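Local coordinates for protein octopine dehydrogenase (Pecten maximus, PDB 3C7A) that catalyses the NADH-dependent reductive condensation of L-arginine with pyruvate to give D-octopine, and the reverse oxidation of that opine, at residues 179-184 / 194-199; 214-219 / 324-329; 350-355 / 365-370. All coordinates share one frame; numbering follows the deposited sequence.

Interaction 1. Residues 179-184 / 194-199; sequences DPLSTL and FRLAKH. With EDO (1,2-ethanediol), chain K.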
ATOM      1  N   ASP A 179     -17.752 -11.306 -10.693  1.00 14.09           N
ATOM      2  CA  ASP A 179     -17.696  -9.854 -10.926  1.00 14.12           C
ATOM      3  C   ASP A 179     -16.952  -9.137  -9.791  1.00 14.03           C
ATOM      4  O   ASP A 179     -17.385  -9.193  -8.637  1.00 13.95           O
ATOM      5  CB  ASP A 179     -19.101  -9.262 -11.116  1.00 14.15           C
ATOM      6  CG  ASP A 179     -19.072  -7.780 -11.487  1.00 14.42           C
ATOM      7  OD1 ASP A 179     -18.500  -7.433 -12.544  1.00 14.37           O
ATOM      8  OD2 ASP A 179     -19.628  -6.961 -10.724  1.00 14.59           O
ATOM      9  N   PRO A 180     -15.825  -8.474 -10.121  1.00 13.93           N
ATOM     10  CA  PRO A 180     -14.906  -7.883  -9.137  1.00 13.87           C
ATOM     11  C   PRO A 180     -15.497  -6.788  -8.241  1.00 13.86           C
ATOM     12  O   PRO A 180     -15.303  -6.831  -7.024  1.00 13.76           O
ATOM     13  CB  PRO A 180     -13.776  -7.308 -10.006  1.00 13.88           C
ATOM     14  CG  PRO A 180     -13.876  -8.041 -11.305  1.00 13.96           C
ATOM     15  CD  PRO A 180     -15.342  -8.264 -11.498  1.00 13.97           C
ATOM     16  N   LEU A 181     -16.208  -5.824  -8.830  1.00 13.72           N
ATOM     17  CA  LEU A 181     -16.714  -4.673  -8.074  1.00 13.75           C
ATOM     18  C   LEU A 181     -17.874  -5.014  -7.128  1.00 13.58           C
ATOM     19  O   LEU A 181     -17.884  -4.570  -5.976  1.00 13.46           O
ATOM     20  CB  LEU A 181     -17.081  -3.513  -9.016  1.00 13.81           C
ATOM     21  CG  LEU A 181     -17.227  -2.093  -8.446  1.00 14.03           C
ATOM     22  CD1 LEU A 181     -15.956  -1.611  -7.744  1.00 14.35           C
ATOM     23  CD2 LEU A 181     -17.625  -1.111  -9.543  1.00 13.92           C
ATOM     24  N   SER A 182     -18.835  -5.808  -7.606  1.00 13.43           N
ATOM     25  CA  SER A 182     -20.012  -6.170  -6.805  1.00 13.30           C
ATOM     26  C   SER A 182     -19.744  -7.217  -5.711  1.00 13.16           C
ATOM     27  O   SER A 182     -20.391  -7.189  -4.660  1.00 13.01           O
ATOM     28  CB  SER A 182     -21.183  -6.608  -7.699  1.00 13.34           C
ATOM     29  OG  SER A 182     -20.853  -7.745  -8.477  1.00 13.52           O
ATOM     30  N   THR A 183     -18.807  -8.133  -5.958  1.00 13.02           N
ATOM     31  CA  THR A 183     -18.435  -9.156  -4.967  1.00 12.90           C
ATOM     32  C   THR A 183     -17.716  -8.540  -3.759  1.00 12.85           C
ATOM     33  O   THR A 183     -18.021  -8.878  -2.611  1.00 12.83           O
ATOM     34  CB  THR A 183     -17.571 -10.293  -5.588  1.00 12.91           C
ATOM     35  OG1 THR A 183     -18.250 -10.862  -6.715  1.00 12.73           O
ATOM     36  CG2 THR A 183     -17.295 -11.399  -4.568  1.00 12.95           C
ATOM     37  N   LEU A 184     -16.771  -7.637  -4.025  1.00 12.73           N
ATOM     38  CA  LEU A 184     -16.038  -6.936  -2.966  1.00 12.72           C
ATOM     39  C   LEU A 184     -16.934  -6.023  -2.122  1.00 12.82           C
ATOM     40  O   LEU A 184     -16.754  -5.927  -0.906  1.00 12.73           O
ATOM     41  CB  LEU A 184     -14.854  -6.143  -3.546  1.00 12.70           C
ATOM     42  CG  LEU A 184     -13.443  -6.759  -3.613  1.00 12.49           C
ATOM     43  CD1 LEU A 184     -12.831  -6.926  -2.216  1.00 12.53           C
ATOM     44  CD2 LEU A 184     -13.401  -8.079  -4.384  1.00 12.15           C
ATOM     45  N   PHE A 194     -17.262   1.771  -3.430  1.00 15.38           N
ATOM     46  CA  PHE A 194     -16.108   1.530  -4.310  1.00 15.47           C
ATOM     47  C   PHE A 194     -16.326   1.973  -5.764  1.00 15.52           C
ATOM     48  O   PHE A 194     -17.451   1.947  -6.269  1.00 15.41           O
ATOM     49  CB  PHE A 194     -15.696   0.047  -4.295  1.00 15.45           C
ATOM     50  CG  PHE A 194     -15.299  -0.481  -2.932  1.00 15.51           C
ATOM     51  CD1 PHE A 194     -14.567   0.301  -2.038  1.00 15.64           C
ATOM     52  CD2 PHE A 194     -15.627  -1.784  -2.565  1.00 15.36           C
ATOM     53  CE1 PHE A 194     -14.196  -0.199  -0.787  1.00 15.59           C
ATOM     54  CE2 PHE A 194     -15.256  -2.293  -1.318  1.00 15.71           C
ATOM     55  CZ  PHE A 194     -14.540  -1.499  -0.429  1.00 15.49           C
ATOM     56  N   ARG A 195     -15.232   2.367  -6.420  1.00 15.60           N
ATOM     57  CA  ARG A 195     -15.220   2.685  -7.857  1.00 15.79           C
ATOM     58  C   ARG A 195     -13.945   2.160  -8.540  1.00 15.80           C
ATOM     59  O   ARG A 195     -12.973   1.804  -7.865  1.00 15.67           O
ATOM     60  CB  ARG A 195     -15.377   4.199  -8.085  1.00 15.79           C
ATOM     61  CG  ARG A 195     -14.146   5.031  -7.726  1.00 15.89           C
ATOM     62  CD  ARG A 195     -14.397   6.528  -7.887  1.00 16.00           C
ATOM     63  NE  ARG A 195     -13.176   7.311  -7.696  1.00 16.43           N
ATOM     64  CZ  ARG A 195     -12.707   7.718  -6.516  1.00 16.94           C
ATOM     65  NH1 ARG A 195     -13.353   7.424  -5.392  1.00 17.00           N
ATOM     66  NH2 ARG A 195     -11.586   8.424  -6.458  1.00 16.91           N
ATOM     67  N   LEU A 196     -13.958   2.116  -9.873  1.00 15.92           N
ATOM     68  CA  LEU A 196     -12.803   1.665 -10.662  1.00 16.04           C
ATOM     69  C   LEU A 196     -11.985   2.816 -11.255  1.00 16.00           C
ATOM     70  O   LEU A 196     -12.544   3.769 -11.802  1.00 15.96           O
ATOM     71  CB  LEU A 196     -13.252   0.716 -11.781  1.00 16.11           C
ATOM     72  CG  LEU A 196     -12.954  -0.789 -11.699  1.00 16.30           C
ATOM     73  CD1 LEU A 196     -13.271  -1.398 -10.338  1.00 16.60           C
ATOM     74  CD2 LEU A 196     -13.696  -1.532 -12.803  1.00 16.25           C
ATOM     75  N   ALA A 197     -10.660   2.709 -11.144  1.00 15.87           N
ATOM     76  CA  ALA A 197      -9.733   3.668 -11.755  1.00 15.79           C
ATOM     77  C   ALA A 197      -9.461   3.323 -13.224  1.00 15.68           C
ATOM     78  O   ALA A 197      -9.797   2.227 -13.680  1.00 15.71           O
ATOM     79  CB  ALA A 197      -8.429   3.731 -10.962  1.00 15.82           C
ATOM     80  N   LYS A 198      -8.844   4.255 -13.952  1.00 15.57           N
ATOM     81  CA  LYS A 198      -8.623   4.114 -15.401  1.00 15.52           C
ATOM     82  C   LYS A 198      -7.466   3.191 -15.812  1.00 15.31           C
ATOM     83  O   LYS A 198      -7.586   2.458 -16.798  1.00 15.24           O
ATOM     84  CB  LYS A 198      -8.452   5.489 -16.061  1.00 15.50           C
ATOM     85  CG  LYS A 198      -9.748   6.269 -16.252  1.00 15.73           C
ATOM     86  CD  LYS A 198      -9.482   7.620 -16.909  1.00 15.84           C
ATOM     87  CE  LYS A 198     -10.769   8.318 -17.328  1.00 16.53           C
ATOM     88  NZ  LYS A 198     -11.581   8.793 -16.168  1.00 17.06           N
ATOM     89  N   HIS A 199      -6.354   3.238 -15.074  1.00 15.08           N
ATOM     90  CA  HIS A 199      -5.132   2.500 -15.438  1.00 14.91           C
ATOM     91  C   HIS A 199      -4.324   2.107 -14.196  1.00 14.76           C
ATOM     92  O   HIS A 199      -4.373   2.803 -13.179  1.00 14.64           O
ATOM     93  CB  HIS A 199      -4.271   3.355 -16.376  1.00 14.94           C
ATOM     94  CG  HIS A 199      -3.340   2.565 -17.247  1.00 14.99           C
ATOM     95  ND1 HIS A 199      -2.120   2.100 -16.806  1.00 15.05           N
ATOM     96  CD2 HIS A 199      -3.442   2.180 -18.541  1.00 15.22           C
ATOM     97  CE1 HIS A 199      -1.515   1.452 -17.786  1.00 15.14           C
ATOM     98  NE2 HIS A 199      -2.298   1.486 -18.851  1.00 15.41           N
TER
HETATM   99  C1  EDO K 414     -24.441  -8.218  -4.407  1.00 37.82           C
HETATM  100  O1  EDO K 414     -25.132  -8.943  -3.384  1.00 37.80           O
HETATM  101  C2  EDO K 414     -23.878  -6.928  -3.819  0.50 37.83           C
HETATM  102  O2  EDO K 414     -23.348  -6.109  -4.868  1.00 37.83           O
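Leu181 and Phe194 meet where helix 180-188 lies against strand 193-196, and the contact is apolar, with no hydrogen bond between the two segments. One methyl does most of the work: CD1 of Leu181 rests 3.8 Å from CB of Phe194 and 3.7 Å from CD1 of Leu196. CG of Leu181 is anti to its backbone N (chi1 -162°), which carries this branch across to the strand. The two leucines lie alongside each other, pointing opposite ways.

Phe194 makes a second, looser contact through its ring edge, with CE2 4.0 Å from the carbonyl O of Leu184, near the ring plane. Separately, the rings of His188 and Phe141 pack edge-to-face with that of Phe194.

Within the two segments the polar bonds are at the helix start; one residue beyond, Gln185 OE1 accepts from Phe194 N and ties the strand to the helix. Asp179 is the N-cap: its OD2 accepts Ser182 OG at 2.7 Å through the anti lone pair and, weakly, Ser182 N. Its carbonyl O is gripped from opposite faces by Thr183 N and Thr183 OG1, the latter at 2.7 Å. An ethanediol, probably from the crystallisation liquor, hydrogen-bonds to Ser182 O.

Helix and strand segments run nearly antiparallel (165°, axes 9.1 Å apart), as in the beta-alpha-beta crossover of strand 156-171, helix 180-188 and strand 193-196, whose two strands are parallel neighbours in the sheet.

Interaction 2. Residues 214-219 / 324-329; sequences AILFGR and RYLTED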
ATOM      1  N   ALA A 214      10.266  13.748   2.697  1.00 17.92           N
ATOM      2  CA  ALA A 214      10.452  15.195   2.523  1.00 18.26           C
ATOM      3  C   ALA A 214      10.251  15.994   3.815  1.00 18.53           C
ATOM      4  O   ALA A 214      10.932  16.998   4.041  1.00 18.53           O
ATOM      5  CB  ALA A 214       9.537  15.727   1.420  1.00 18.25           C
ATOM      6  N   ILE A 215       9.313  15.548   4.650  1.00 18.87           N
ATOM      7  CA  ILE A 215       9.020  16.194   5.936  1.00 19.22           C
ATOM      8  C   ILE A 215      10.152  15.976   6.952  1.00 19.47           C
ATOM      9  O   ILE A 215      10.484  16.883   7.727  1.00 19.45           O
ATOM     10  CB  ILE A 215       7.640  15.736   6.502  1.00 19.26           C
ATOM     11  CG1 ILE A 215       6.504  16.260   5.611  1.00 19.23           C
ATOM     12  CG2 ILE A 215       7.444  16.201   7.952  1.00 19.21           C
ATOM     13  CD1 ILE A 215       5.152  15.598   5.846  1.00 19.32           C
ATOM     14  N   LEU A 216      10.745  14.782   6.933  1.00 19.73           N
ATOM     15  CA  LEU A 216      11.888  14.459   7.791  1.00 20.00           C
ATOM     16  C   LEU A 216      13.163  15.207   7.375  1.00 20.30           C
ATOM     17  O   LEU A 216      13.943  15.634   8.231  1.00 20.18           O
ATOM     18  CB  LEU A 216      12.136  12.944   7.823  1.00 19.96           C
ATOM     19  CG  LEU A 216      11.120  12.052   8.549  1.00 19.90           C
ATOM     20  CD1 LEU A 216      11.303  10.593   8.154  1.00 19.88           C
ATOM     21  CD2 LEU A 216      11.203  12.211  10.067  1.00 19.78           C
ATOM     22  N   PHE A 217      13.360  15.359   6.065  1.00 20.71           N
ATOM     23  CA  PHE A 217      14.503  16.096   5.510  1.00 21.19           C
ATOM     24  C   PHE A 217      14.407  17.603   5.777  1.00 21.51           C
ATOM     25  O   PHE A 217      15.424  18.268   5.982  1.00 21.49           O
ATOM     26  CB  PHE A 217      14.643  15.824   4.004  1.00 21.18           C
ATOM     27  CG  PHE A 217      15.791  16.553   3.346  1.00 21.27           C
ATOM     28  CD1 PHE A 217      17.100  16.093   3.479  1.00 21.53           C
ATOM     29  CD2 PHE A 217      15.561  17.694   2.581  1.00 21.42           C
ATOM     30  CE1 PHE A 217      18.163  16.762   2.870  1.00 21.58           C
ATOM     31  CE2 PHE A 217      16.615  18.372   1.966  1.00 21.69           C
ATOM     32  CZ  PHE A 217      17.919  17.905   2.112  1.00 21.51           C
ATOM     33  N   GLY A 218      13.185  18.133   5.771  1.00 21.90           N
ATOM     34  CA  GLY A 218      12.948  19.556   6.014  1.00 22.53           C
ATOM     35  C   GLY A 218      13.330  20.036   7.406  1.00 23.03           C
ATOM     36  O   GLY A 218      13.731  21.189   7.581  1.00 23.04           O
ATOM     37  N   ARG A 219      13.212  19.147   8.393  1.00 23.46           N
ATOM     38  CA  ARG A 219      13.458  19.493   9.795  1.00 23.99           C
ATOM     39  C   ARG A 219      14.850  19.089  10.302  1.00 24.22           C
ATOM     40  O   ARG A 219      15.477  19.839  11.057  1.00 24.20           O
ATOM     41  CB  ARG A 219      12.354  18.898  10.687  1.00 24.06           C
ATOM     42  CG  ARG A 219      12.460  19.217  12.184  1.00 24.67           C
ATOM     43  CD  ARG A 219      12.202  20.690  12.491  1.00 25.78           C
ATOM     44  NE  ARG A 219      12.371  20.995  13.914  1.00 26.65           N
ATOM     45  CZ  ARG A 219      13.523  21.348  14.482  1.00 27.14           C
ATOM     46  NH1 ARG A 219      14.633  21.447  13.759  1.00 27.24           N
ATOM     47  NH2 ARG A 219      13.567  21.603  15.783  1.00 27.24           N
ATOM     48  N   ARG A 324       9.439   2.660  10.446  1.00 28.19           N
ATOM     49  CA  ARG A 324       9.011   2.189   9.144  1.00 27.99           C
ATOM     50  C   ARG A 324       8.724   3.271   8.110  1.00 27.52           C
ATOM     51  O   ARG A 324       8.427   2.973   6.965  1.00 27.51           O
ATOM     52  CB  ARG A 324       7.847   1.196   9.269  1.00 28.04           C
ATOM     53  CG  ARG A 324       8.223  -0.176   9.824  1.00 28.40           C
ATOM     54  CD  ARG A 324       7.066  -1.147   9.858  1.00 28.54           C
ATOM     55  NE  ARG A 324       7.441  -2.440  10.412  1.00 29.83           N
ATOM     56  CZ  ARG A 324       6.560  -3.371  10.747  1.00 30.27           C
ATOM     57  NH1 ARG A 324       6.927  -4.507  11.278  1.00 30.57           N
ATOM     58  NH2 ARG A 324       5.294  -3.129  10.573  1.00 30.67           N
ATOM     59  N   TYR A 325       8.880   4.525   8.509  1.00 26.96           N
ATOM     60  CA  TYR A 325       8.725   5.659   7.590  1.00 26.33           C
ATOM     61  C   TYR A 325       9.678   5.588   6.393  1.00 25.92           C
ATOM     62  O   TYR A 325       9.354   6.075   5.308  1.00 25.85           O
ATOM     63  CB  TYR A 325       8.927   6.997   8.318  1.00 26.39           C
ATOM     64  CG  TYR A 325       7.791   7.428   9.226  1.00 26.38           C
ATOM     65  CD1 TYR A 325       8.002   7.611  10.593  1.00 26.56           C
ATOM     66  CD2 TYR A 325       6.511   7.672   8.720  1.00 26.43           C
ATOM     67  CE1 TYR A 325       6.970   8.017  11.437  1.00 26.57           C
ATOM     68  CE2 TYR A 325       5.468   8.078   9.556  1.00 26.41           C
ATOM     69  CZ  TYR A 325       5.707   8.248  10.914  1.00 26.52           C
ATOM     70  OH  TYR A 325       4.688   8.647  11.750  1.00 26.31           O
ATOM     71  N   LEU A 326      10.850   4.987   6.601  1.00 25.31           N
ATOM     72  CA  LEU A 326      11.873   4.888   5.557  1.00 24.74           C
ATOM     73  C   LEU A 326      12.141   3.449   5.104  1.00 24.38           C
ATOM     74  O   LEU A 326      12.470   3.218   3.940  1.00 24.31           O
ATOM     75  CB  LEU A 326      13.181   5.552   6.010  1.00 24.71           C
ATOM     76  CG  LEU A 326      13.195   7.053   6.341  1.00 24.65           C
ATOM     77  CD1 LEU A 326      14.519   7.445   6.984  1.00 24.47           C
ATOM     78  CD2 LEU A 326      12.919   7.922   5.112  1.00 24.27           C
ATOM     79  N   THR A 327      11.996   2.493   6.022  1.00 23.91           N
ATOM     80  CA  THR A 327      12.286   1.081   5.730  1.00 23.44           C
ATOM     81  C   THR A 327      11.264   0.415   4.796  1.00 23.10           C
ATOM     82  O   THR A 327      11.541  -0.642   4.222  1.00 22.97           O
ATOM     83  CB  THR A 327      12.458   0.237   7.024  1.00 23.48           C
ATOM     84  OG1 THR A 327      11.282   0.341   7.835  1.00 23.40           O
ATOM     85  CG2 THR A 327      13.670   0.707   7.824  1.00 23.49           C
ATOM     86  N   GLU A 328      10.093   1.036   4.652  1.00 22.62           N
ATOM     87  CA  GLU A 328       9.057   0.565   3.727  1.00 22.20           C
ATOM     88  C   GLU A 328       8.879   1.501   2.523  1.00 21.80           C
ATOM     89  O   GLU A 328       8.840   1.043   1.381  1.00 21.72           O
ATOM     90  CB  GLU A 328       7.719   0.366   4.454  1.00 22.26           C
ATOM     91  CG  GLU A 328       7.602  -0.945   5.237  1.00 22.57           C
ATOM     92  CD  GLU A 328       6.820  -2.026   4.496  1.00 23.25           C
ATOM     93  OE1 GLU A 328       5.603  -1.843   4.271  1.00 23.33           O
ATOM     94  OE2 GLU A 328       7.418  -3.071   4.155  1.00 23.10           O
ATOM     95  N   ASP A 329       8.787   2.805   2.786  1.00 21.30           N
ATOM     96  CA  ASP A 329       8.485   3.805   1.747  1.00 20.87           C
ATOM     97  C   ASP A 329       9.572   4.002   0.679  1.00 20.44           C
ATOM     98  O   ASP A 329       9.285   4.519  -0.404  1.00 20.25           O
ATOM     99  CB  ASP A 329       8.119   5.156   2.380  1.00 20.99           C
ATOM    100  CG  ASP A 329       6.759   5.141   3.073  1.00 21.37           C
ATOM    101  OD1 ASP A 329       6.092   4.084   3.088  1.00 21.91           O
ATOM    102  OD2 ASP A 329       6.355   6.199   3.605  1.00 21.83           O
TER
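Tyr325 and Leu326 receive the same methyl from across the gap, CD1 of Leu216, and these two touches make up the whole direct contact between 214-219 and 324-329. The second segment begins with Arg324, an NAD(+)-binding residue, whose side chain extends away from the 214-219 helix. Next comes Tyr325, which meets the leucine through the root of its side chain: CB lies 4.3 Å from Leu216 CD1. Beyond that carbon the ring turns to His212, the active-site and pyruvate-binding histidine on the same helix as Leu216, and the two rings pack edge-to-face. This places Tyr325 beside the active-site histidine, consistent with a second-shell position, with its side chain about 9 Å from the bound NAD.

Leu326 follows with its CD2 methyl 4.4 Å from the same Leu216 CD1. Both distances are long for apolar packing, so the fit is loose even though both leucines are buried. Leu216 holds CG anti to its carbonyl carbon (chi1 -70°), reaching out from the helix between the two neighbours.

From Tyr325 on the chain winds in a loose helical turn, and OG1 of Thr327 bonds to the carbonyl O of Asn323. Glu328 N makes a weak bond to Arg324 O, while its side chain packs on Ala92, Phe93 and the substrate-binding Gln118. Asp329 leads into helix 330-344. In sequence the loop joins strand 316-319 to helix 330-344; in space it is flanked by helix 211-220, with Leu326 also resting on Ala358 and Ile362 of helix 349-362.

Interaction 3. Residues 350-355 / 365-370; sequences SNDKLI and EYLVDG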
ATOM      1  N   SER A 350      14.864  16.363  -8.187  1.00 18.73           N
ATOM      2  CA  SER A 350      14.351  16.570  -6.827  1.00 18.77           C
ATOM      3  C   SER A 350      14.091  15.259  -6.079  1.00 18.78           C
ATOM      4  O   SER A 350      14.381  15.157  -4.881  1.00 18.60           O
ATOM      5  CB  SER A 350      13.088  17.439  -6.841  1.00 18.76           C
ATOM      6  OG  SER A 350      13.409  18.806  -7.042  1.00 19.16           O
ATOM      7  N   ASN A 351      13.541  14.270  -6.784  1.00 18.82           N
ATOM      8  CA  ASN A 351      13.333  12.930  -6.225  1.00 18.87           C
ATOM      9  C   ASN A 351      14.650  12.222  -5.890  1.00 18.99           C
ATOM     10  O   ASN A 351      14.736  11.511  -4.886  1.00 18.96           O
ATOM     11  CB  ASN A 351      12.488  12.061  -7.169  1.00 18.77           C
ATOM     12  CG  ASN A 351      10.989  12.288  -7.004  1.00 18.77           C
ATOM     13  OD1 ASN A 351      10.299  11.502  -6.351  1.00 18.67           O
ATOM     14  ND2 ASN A 351      10.480  13.360  -7.598  1.00 18.32           N
ATOM     15  N   ASP A 352      15.667  12.429  -6.729  1.00 19.17           N
ATOM     16  CA  ASP A 352      16.997  11.830  -6.540  1.00 19.38           C
ATOM     17  C   ASP A 352      17.678  12.269  -5.239  1.00 19.43           C
ATOM     18  O   ASP A 352      18.337  11.463  -4.576  1.00 19.42           O
ATOM     19  CB  ASP A 352      17.915  12.158  -7.728  1.00 19.41           C
ATOM     20  CG  ASP A 352      17.539  11.410  -9.002  1.00 19.78           C
ATOM     21  OD1 ASP A 352      16.787  10.412  -8.937  1.00 20.01           O
ATOM     22  OD2 ASP A 352      18.014  11.823 -10.081  1.00 20.35           O
ATOM     23  N   LYS A 353      17.513  13.544  -4.885  1.00 19.56           N
ATOM     24  CA  LYS A 353      18.164  14.132  -3.711  1.00 19.77           C
ATOM     25  C   LYS A 353      17.677  13.521  -2.394  1.00 19.63           C
ATOM     26  O   LYS A 353      18.468  13.314  -1.469  1.00 19.56           O
ATOM     27  CB  LYS A 353      17.981  15.656  -3.702  1.00 19.75           C
ATOM     28  CG  LYS A 353      18.855  16.394  -2.683  1.00 20.12           C
ATOM     29  CD  LYS A 353      18.922  17.893  -2.960  1.00 20.24           C
ATOM     30  CE  LYS A 353      17.696  18.628  -2.440  1.00 21.12           C
ATOM     31  NZ  LYS A 353      17.723  20.070  -2.815  1.00 21.88           N
ATOM     32  N   LEU A 354      16.379  13.232  -2.322  1.00 19.57           N
ATOM     33  CA  LEU A 354      15.775  12.634  -1.130  1.00 19.54           C
ATOM     34  C   LEU A 354      16.147  11.160  -0.960  1.00 19.54           C
ATOM     35  O   LEU A 354      16.242  10.669   0.166  1.00 19.55           O
ATOM     36  CB  LEU A 354      14.248  12.807  -1.144  1.00 19.50           C
ATOM     37  CG  LEU A 354      13.681  14.233  -1.091  1.00 19.37           C
ATOM     38  CD1 LEU A 354      12.192  14.238  -1.417  1.00 19.28           C
ATOM     39  CD2 LEU A 354      13.938  14.905   0.261  1.00 19.40           C
ATOM     40  N   ILE A 355      16.358  10.466  -2.079  1.00 19.64           N
ATOM     41  CA  ILE A 355      16.764   9.053  -2.074  1.00 19.79           C
ATOM     42  C   ILE A 355      18.167   8.861  -1.475  1.00 19.94           C
ATOM     43  O   ILE A 355      18.370   7.981  -0.634  1.00 19.88           O
ATOM     44  CB  ILE A 355      16.680   8.420  -3.500  1.00 19.77           C
ATOM     45  CG1 ILE A 355      15.219   8.327  -3.962  1.00 19.78           C
ATOM     46  CG2 ILE A 355      17.332   7.031  -3.532  1.00 19.87           C
ATOM     47  CD1 ILE A 355      15.044   8.149  -5.464  1.00 19.74           C
ATOM     48  N   GLU A 365      21.956   0.711   0.672  1.00 23.09           N
ATOM     49  CA  GLU A 365      22.437   1.275  -0.596  1.00 23.00           C
ATOM     50  C   GLU A 365      21.644   0.733  -1.790  1.00 22.94           C
ATOM     51  O   GLU A 365      21.600  -0.480  -2.013  1.00 22.93           O
ATOM     52  CB  GLU A 365      23.935   0.989  -0.775  1.00 22.98           C
ATOM     53  CG  GLU A 365      24.607   1.779  -1.899  1.00 22.91           C
ATOM     54  CD  GLU A 365      26.039   1.336  -2.167  1.00 23.02           C
ATOM     55  OE1 GLU A 365      26.269   0.124  -2.369  1.00 23.02           O
ATOM     56  OE2 GLU A 365      26.936   2.206  -2.191  1.00 22.95           O
ATOM     57  N   TYR A 366      21.027   1.639  -2.552  1.00 22.88           N
ATOM     58  CA  TYR A 366      20.222   1.269  -3.724  1.00 22.82           C
ATOM     59  C   TYR A 366      20.674   1.960  -5.020  1.00 22.87           C
ATOM     60  O   TYR A 366      20.791   1.314  -6.065  1.00 22.78           O
ATOM     61  CB  TYR A 366      18.731   1.557  -3.485  1.00 22.77           C
ATOM     62  CG  TYR A 366      18.157   0.999  -2.199  1.00 22.68           C
ATOM     63  CD1 TYR A 366      17.964  -0.373  -2.029  1.00 22.51           C
ATOM     64  CD2 TYR A 366      17.786   1.849  -1.157  1.00 22.71           C
ATOM     65  CE1 TYR A 366      17.429  -0.886  -0.849  1.00 22.42           C
ATOM     66  CE2 TYR A 366      17.250   1.348   0.027  1.00 22.58           C
ATOM     67  CZ  TYR A 366      17.073  -0.019   0.174  1.00 22.63           C
ATOM     68  OH  TYR A 366      16.543  -0.515   1.344  1.00 22.63           O
ATOM     69  N   LEU A 367      20.915   3.269  -4.944  1.00 22.95           N
ATOM     70  CA  LEU A 367      21.280   4.077  -6.114  1.00 23.10           C
ATOM     71  C   LEU A 367      22.721   4.592  -6.020  1.00 23.29           C
ATOM     72  O   LEU A 367      23.126   5.132  -4.988  1.00 23.27           O
ATOM     73  CB  LEU A 367      20.301   5.251  -6.270  1.00 23.07           C
ATOM     74  CG  LEU A 367      20.315   6.111  -7.541  1.00 23.06           C
ATOM     75  CD1 LEU A 367      19.669   5.385  -8.717  1.00 23.10           C
ATOM     76  CD2 LEU A 367      19.608   7.438  -7.290  1.00 22.99           C
ATOM     77  N   VAL A 368      23.483   4.415  -7.102  1.00 23.48           N
ATOM     78  CA  VAL A 368      24.887   4.848  -7.169  1.00 23.74           C
ATOM     79  C   VAL A 368      25.187   5.555  -8.500  1.00 23.90           C
ATOM     80  O   VAL A 368      25.020   4.967  -9.573  1.00 23.94           O
ATOM     81  CB  VAL A 368      25.880   3.657  -6.979  1.00 23.72           C
ATOM     82  CG1 VAL A 368      27.330   4.137  -7.050  1.00 23.88           C
ATOM     83  CG2 VAL A 368      25.635   2.933  -5.658  1.00 23.59           C
ATOM     84  N   ASP A 369      25.626   6.813  -8.412  1.00 24.12           N
ATOM     85  CA  ASP A 369      25.976   7.643  -9.581  1.00 24.31           C
ATOM     86  C   ASP A 369      24.890   7.694 -10.672  1.00 24.22           C
ATOM     87  O   ASP A 369      25.196   7.767 -11.866  1.00 24.29           O
ATOM     88  CB  ASP A 369      27.330   7.215 -10.181  1.00 24.47           C
ATOM     89  CG  ASP A 369      28.522   7.692  -9.360  1.00 25.01           C
ATOM     90  OD1 ASP A 369      28.538   8.869  -8.935  1.00 25.43           O
ATOM     91  OD2 ASP A 369      29.458   6.888  -9.152  1.00 25.65           O
ATOM     92  N   GLY A 370      23.627   7.660 -10.250  1.00 24.11           N
ATOM     93  CA  GLY A 370      22.491   7.714 -11.172  1.00 23.87           C
ATOM     94  C   GLY A 370      22.057   6.375 -11.748  1.00 23.75           C
ATOM     95  O   GLY A 370      21.188   6.329 -12.624  1.00 23.78           O
TER
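Leu367 brings its CD2 methyl to Ile355 on the helix, and this is the closer, buried part of a contact that is nowhere tight. CD2 sits 4.4 Å from CG2 of Ile355, a contact between two buried side chains. With CG anti to the backbone N (chi1 -170°), Leu367 reaches the helix from a chain that otherwise keeps its distance; even the CA atoms of Ile355 and Leu367 are 7.8 Å apart.

Helix 349-362 belongs to the alpha-helical domain of the opine dehydrogenases; after it ends the chain doubles back, so that 365-370 runs roughly against the helix direction. Gln359 OE1 accepts from Tyr366 N and weakly from Leu367 N, fastening the returning chain to that helix. Tyr366 itself packs on Ile330 and Ile335 of helix 330-344.

Towards solvent the contact thins out. Asp352 is partly exposed; its OD1 lies 4.4 Å from Leu367 CD2 and forms a salt bridge with Lys338, which probably favours the charged carboxylate beside the leucine methyl. Beyond Leu367, the exposed Asp369 and Gly370 both have positive phi (51° and 86°), and the backbone turns there without touching 350-355.

The three contacts follow one another along the chain, each closing before the next opens. Interaction 1 belongs to the large mixed sheet of the nucleotide-binding part, whereas interactions 2 and 3 lie on the opposite side of the chain's centre, among the helices; the centre of interaction 1 is about 32 Å from that of interaction 2 and about 36 Å from that of interaction 3. The latter two are neighbours, with centres about 14 Å apart, and they touch directly: Phe217 CB lies 3.9 Å from Leu354 CD2, joining helix 211-220 to helix 349-362. Helix 211-220 carries the active-site His212, so interaction 3, though away from the annotated sites, is connected through packing to the helix of the catalytic residue.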